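Local coordinates for probable transcriptional regulator (PDB 3HIM), which probably binds DNA as a bacterial transcriptional regulator of the TetR family, through a predicted helix-turn-helix motif near its N terminus, at residues G13-K16 / A17-R20; S74-A77 / A78-A82. All coordinates share one frame; numbering follows the deposited sequence.

Interaction 1 of 2, residues G13-K16 / A17-R20; sequences GTSK and AAAR
The carbonyl O of S15 takes the backbone N-H of A19 at 2.8 Å between S15 O and A19 N. This is the first full-turn bond of helix 16-32, and the donor stands 28° out of the carbonyl plane. The methyl of A19 sits close to the same oxygen, with A19 CB 3.4 Å from S15 O. S15 also works through its side chain: OG lies anti to the backbone N (chi1 174°), a setting that swings the hydroxyl forward over the open start of the helix, where it accepts from A18 N at 3.0 Å from OG. The N-H...O angle of 162° makes this a fairly straight bond. S15 is thus the N-cap, its OG standing in for the carbonyl that a preceding turn would have supplied. In the TetR family this first helix belongs to the DNA-binding domain, which here carries the predicted helix-turn-helix motif at 38-57. S15 CB also meets A18 CB at 3.7 Å, and the A17 methyl lies 3.3 Å from S15 OG. Without the hydroxyl, as with an alanine here, the A18 N-H would probably lose its capping acceptor and the first turn would be less firmly fixed. One residue on, K16 O receives R20 N at 2.8 Å, while K16 CB leaves the backbone pointing away from 17-20. R20 runs extended from CG to NE, and its NH2 donates to L46 O. H56 lies against S15 and A17, and Y57 packs on A18.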
ATOM      1  N   GLY B  13      13.687 -18.511  15.105  1.00 23.35           N
ATOM      2  CA  GLY B  13      15.121 -18.662  15.346  1.00 22.82           C
ATOM      3  C   GLY B  13      15.648 -17.406  16.011  1.00 22.59           C
ATOM      4  O   GLY B  13      14.923 -16.428  16.189  1.00 22.80           O
ATOM      5  N   THR B  14      16.921 -17.417  16.365  1.00 22.01           N
ATOM      6  CA  THR B  14      17.481 -16.340  17.173  1.00 21.62           C
ATOM      7  C   THR B  14      18.898 -15.960  16.721  1.00 20.88           C
ATOM      8  O   THR B  14      19.457 -14.938  17.146  1.00 21.33           O
ATOM      9  CB  THR B  14      17.458 -16.713  18.692  1.00 21.65           C
ATOM     10  OG1 THR B  14      18.578 -16.116  19.352  1.00 22.23           O
ATOM     11  CG2 THR B  14      17.517 -18.234  18.898  1.00 21.86           C
ATOM     12  N   SER B  15      19.463 -16.803  15.864  1.00 19.60           N
ATOM     13  CA  SER B  15      20.801 -16.638  15.341  1.00 18.15           C
ATOM     14  C   SER B  15      21.024 -15.211  14.801  1.00 17.49           C
ATOM     15  O   SER B  15      20.247 -14.722  13.966  1.00 16.54           O
ATOM     16  CB  SER B  15      21.016 -17.685  14.237  1.00 18.37           C
ATOM     17  OG  SER B  15      22.247 -17.501  13.573  1.00 17.98           O
ATOM     18  N   LYS B  16      22.079 -14.545  15.289  1.00 16.27           N
ATOM     19  CA  LYS B  16      22.492 -13.263  14.715  1.00 15.34           C
ATOM     20  C   LYS B  16      23.020 -13.507  13.320  1.00 14.44           C
ATOM     21  O   LYS B  16      22.899 -12.649  12.440  1.00 14.17           O
ATOM     22  CB  LYS B  16      23.548 -12.560  15.577  1.00 15.74           C
ATOM     23  CG  LYS B  16      22.991 -11.810  16.796  1.00 16.75           C
ATOM     24  CD  LYS B  16      22.324 -10.498  16.384  1.00 18.17           C
ATOM     25  CE  LYS B  16      21.358 -10.028  17.449  1.00 19.72           C
ATOM     26  NZ  LYS B  16      20.252  -9.172  16.918  1.00 20.99           N
ATOM     27  N   ALA B  17      23.593 -14.692  13.118  1.00 13.69           N
ATOM     28  CA  ALA B  17      24.063 -15.105  11.794  1.00 13.38           C
ATOM     29  C   ALA B  17      22.885 -15.176  10.790  1.00 12.94           C
ATOM     30  O   ALA B  17      22.990 -14.646   9.683  1.00 12.63           O
ATOM     31  CB  ALA B  17      24.829 -16.433  11.871  1.00 12.29           C
ATOM     32  N   ALA B  18      21.771 -15.798  11.192  1.00 13.00           N
ATOM     33  CA  ALA B  18      20.541 -15.816  10.370  1.00 13.28           C
ATOM     34  C   ALA B  18      19.950 -14.409  10.227  1.00 13.78           C
ATOM     35  O   ALA B  18      19.560 -13.996   9.113  1.00 13.76           O
ATOM     36  CB  ALA B  18      19.496 -16.772  10.968  1.00 12.97           C
ATOM     37  N   ALA B  19      19.883 -13.675  11.352  1.00 13.82           N
ATOM     38  CA  ALA B  19      19.352 -12.316  11.359  1.00 14.38           C
ATOM     39  C   ALA B  19      20.105 -11.443  10.368  1.00 14.76           C
ATOM     40  O   ALA B  19      19.505 -10.644   9.658  1.00 14.56           O
ATOM     41  CB  ALA B  19      19.403 -11.710  12.765  1.00 14.20           C
ATOM     42  N   ARG B  20      21.424 -11.622  10.316  1.00 15.44           N
ATOM     43  CA  ARG B  20      22.290 -10.871   9.399  1.00 15.42           C
ATOM     44  C   ARG B  20      21.981 -11.231   7.933  1.00 15.30           C
ATOM     45  O   ARG B  20      21.995 -10.364   7.050  1.00 15.65           O
ATOM     46  CB  ARG B  20      23.770 -11.163   9.730  1.00 15.26           C
ATOM     47  CG  ARG B  20      24.816 -10.511   8.844  1.00 15.13           C
ATOM     48  CD  ARG B  20      26.212 -10.687   9.455  1.00 17.06           C
ATOM     49  NE  ARG B  20      27.298 -10.236   8.579  1.00 17.21           N
ATOM     50  CZ  ARG B  20      27.888 -10.987   7.642  1.00 19.27           C
ATOM     51  NH1 ARG B  20      27.498 -12.246   7.424  1.00 18.82           N
ATOM     52  NH2 ARG B  20      28.872 -10.479   6.901  1.00 18.50           N
TER

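Interaction 2 of 2, residues S74-A77 / A78-A82; sequences SVLA and AITAA
T80 reaches back one turn to L76, and its side chain can be followed atom by atom. CB comes first, 3.2 Å from L76 O and beyond the oxygen. From there OG1 sits beside the backbone N and anti to the carbonyl carbon (chi1 -61°), which brings it back to L76 O at 2.7 Å as the donor of a hydrogen bond. At its tip the hydroxyl also touches the leucine side chain, OG1 lying 3.5 Å from L76 CD1; the two side chains cross at a slant.

L76 O therefore holds two donors of one residue. T80 N approaches at 3.0 Å from L76 O, tilted 20° from the carbonyl plane, whereas OG1 stands 39° out of that plane on its opposite face. Such a threonine-to-carbonyl bond within a helix ties the hydroxyl to the backbone one turn earlier and fixes the rotation of the side chain. On the leucine, the first torsion sets CG anti to the backbone N, 4.0 Å from T80 OG1, and the second (chi2 57°) turns CD1 to the hydroxyl.

Further regular bonds of helix 60-82 flank this pair, from A78 N to S74 O, I79 N to V75 O and A81 N to A77 O. I79 CG1 rests 3.4 Å from V75 O, and A78 CB lies 3.4 Å from S74 O.

Helix 60-82 packs here against two other helices, with I79 touching both. V75 and I79 meet Y100 of helix 89-106, where S74 OG also bonds to W103 NE1; on helix 123-149, L76 leans on T136, T80 on V139 and I79 on both.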
ATOM      1  N   SER B  74       6.230  -9.463  14.160  1.00 18.81           N
ATOM      2  CA  SER B  74       6.687  -8.252  14.811  1.00 18.51           C
ATOM      3  C   SER B  74       5.605  -7.157  14.871  1.00 18.54           C
ATOM      4  O   SER B  74       5.380  -6.565  15.939  1.00 19.35           O
ATOM      5  CB  SER B  74       7.961  -7.747  14.163  1.00 18.23           C
ATOM      6  OG  SER B  74       8.312  -6.470  14.663  1.00 19.19           O
ATOM      7  N   VAL B  75       4.925  -6.889  13.758  1.00 18.12           N
ATOM      8  CA  VAL B  75       3.893  -5.843  13.783  1.00 17.64           C
ATOM      9  C   VAL B  75       2.695  -6.292  14.662  1.00 17.24           C
ATOM     10  O   VAL B  75       2.137  -5.491  15.417  1.00 17.72           O
ATOM     11  CB  VAL B  75       3.499  -5.347  12.343  1.00 17.40           C
ATOM     12  CG1 VAL B  75       2.681  -6.381  11.618  1.00 17.44           C
ATOM     13  CG2 VAL B  75       2.729  -4.028  12.415  1.00 17.49           C
ATOM     14  N   LEU B  76       2.339  -7.575  14.593  1.00 16.49           N
ATOM     15  CA  LEU B  76       1.331  -8.142  15.497  1.00 16.39           C
ATOM     16  C   LEU B  76       1.734  -7.962  16.977  1.00 16.09           C
ATOM     17  O   LEU B  76       0.932  -7.484  17.777  1.00 14.73           O
ATOM     18  CB  LEU B  76       1.092  -9.623  15.201  1.00 16.19           C
ATOM     19  CG  LEU B  76       0.093 -10.282  16.157  1.00 16.23           C
ATOM     20  CD1 LEU B  76      -1.268  -9.548  16.127  1.00 16.61           C
ATOM     21  CD2 LEU B  76      -0.072 -11.753  15.810  1.00 14.51           C
ATOM     22  N   ALA B  77       2.967  -8.348  17.316  1.00 15.55           N
ATOM     23  CA  ALA B  77       3.487  -8.188  18.671  1.00 16.41           C
ATOM     24  C   ALA B  77       3.435  -6.726  19.084  1.00 16.57           C
ATOM     25  O   ALA B  77       3.076  -6.422  20.215  1.00 16.32           O
ATOM     26  CB  ALA B  77       4.941  -8.734  18.789  1.00 16.59           C
ATOM     27  N   ALA B  78       3.770  -5.831  18.149  1.00 16.83           N
ATOM     28  CA  ALA B  78       3.786  -4.380  18.411  1.00 17.06           C
ATOM     29  C   ALA B  78       2.435  -3.813  18.831  1.00 16.84           C
ATOM     30  O   ALA B  78       2.318  -3.149  19.857  1.00 16.90           O
ATOM     31  CB  ALA B  78       4.323  -3.609  17.197  1.00 16.81           C
ATOM     32  N   ILE B  79       1.412  -4.059  18.025  1.00 17.23           N
ATOM     33  CA  ILE B  79       0.085  -3.518  18.329  1.00 16.54           C
ATOM     34  C   ILE B  79      -0.587  -4.247  19.492  1.00 16.92           C
ATOM     35  O   ILE B  79      -1.388  -3.658  20.234  1.00 17.22           O
ATOM     36  CB  ILE B  79      -0.804  -3.484  17.085  1.00 16.20           C
ATOM     37  CG1 ILE B  79      -1.060  -4.891  16.519  1.00 14.90           C
ATOM     38  CG2 ILE B  79      -0.161  -2.606  16.061  1.00 15.23           C
ATOM     39  CD1 ILE B  79      -2.178  -4.901  15.404  1.00 14.24           C
ATOM     40  N   THR B  80      -0.252  -5.522  19.662  1.00 16.68           N
ATOM     41  CA  THR B  80      -0.793  -6.295  20.775  1.00 17.43           C
ATOM     42  C   THR B  80      -0.256  -5.729  22.099  1.00 17.36           C
ATOM     43  O   THR B  80      -1.024  -5.371  22.980  1.00 17.59           O
ATOM     44  CB  THR B  80      -0.504  -7.799  20.599  1.00 17.08           C
ATOM     45  OG1 THR B  80      -1.144  -8.230  19.402  1.00 17.25           O
ATOM     46  CG2 THR B  80      -1.047  -8.612  21.780  1.00 18.06           C
ATOM     47  N   ALA B  81       1.058  -5.573  22.193  1.00 17.52           N
ATOM     48  CA  ALA B  81       1.668  -4.842  23.318  1.00 17.82           C
ATOM     49  C   ALA B  81       1.124  -3.409  23.461  1.00 18.17           C
ATOM     50  O   ALA B  81       1.130  -2.852  24.552  1.00 17.91           O
ATOM     51  CB  ALA B  81       3.182  -4.808  23.165  1.00 17.92           C
ATOM     52  N   ALA B  82       0.666  -2.806  22.366  1.00 18.39           N
ATOM     53  CA  ALA B  82       0.109  -1.454  22.459  1.00 18.19           C
ATOM     54  C   ALA B  82      -1.364  -1.431  22.925  1.00 18.32           C
ATOM     55  O   ALA B  82      -1.893  -0.368  23.274  1.00 18.28           O
ATOM     56  CB  ALA B  82       0.292  -0.695  21.136  1.00 17.95           C
TER

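Overall arrangement
From the N terminus, the chain first meets interaction 1, where the loop before helix 16-32 turns into the helix and G13-K16 is joined to A17-R20. It then runs through helix 39-45 and into helix 60-82, whose last turns hold interaction 2. The two follow in series, neither nesting nor crossing, and each is local, so neither closes a long loop. Their centres lie 21 Å apart, with nearest atoms about 11 Å apart. Interaction 1 lies at the surface, starts helix 16-32 of the DNA-binding end and borders H56 and Y57, while interaction 2 sits nearer the chain's centre, where helix 60-82 meets helices 89-106 and 123-149.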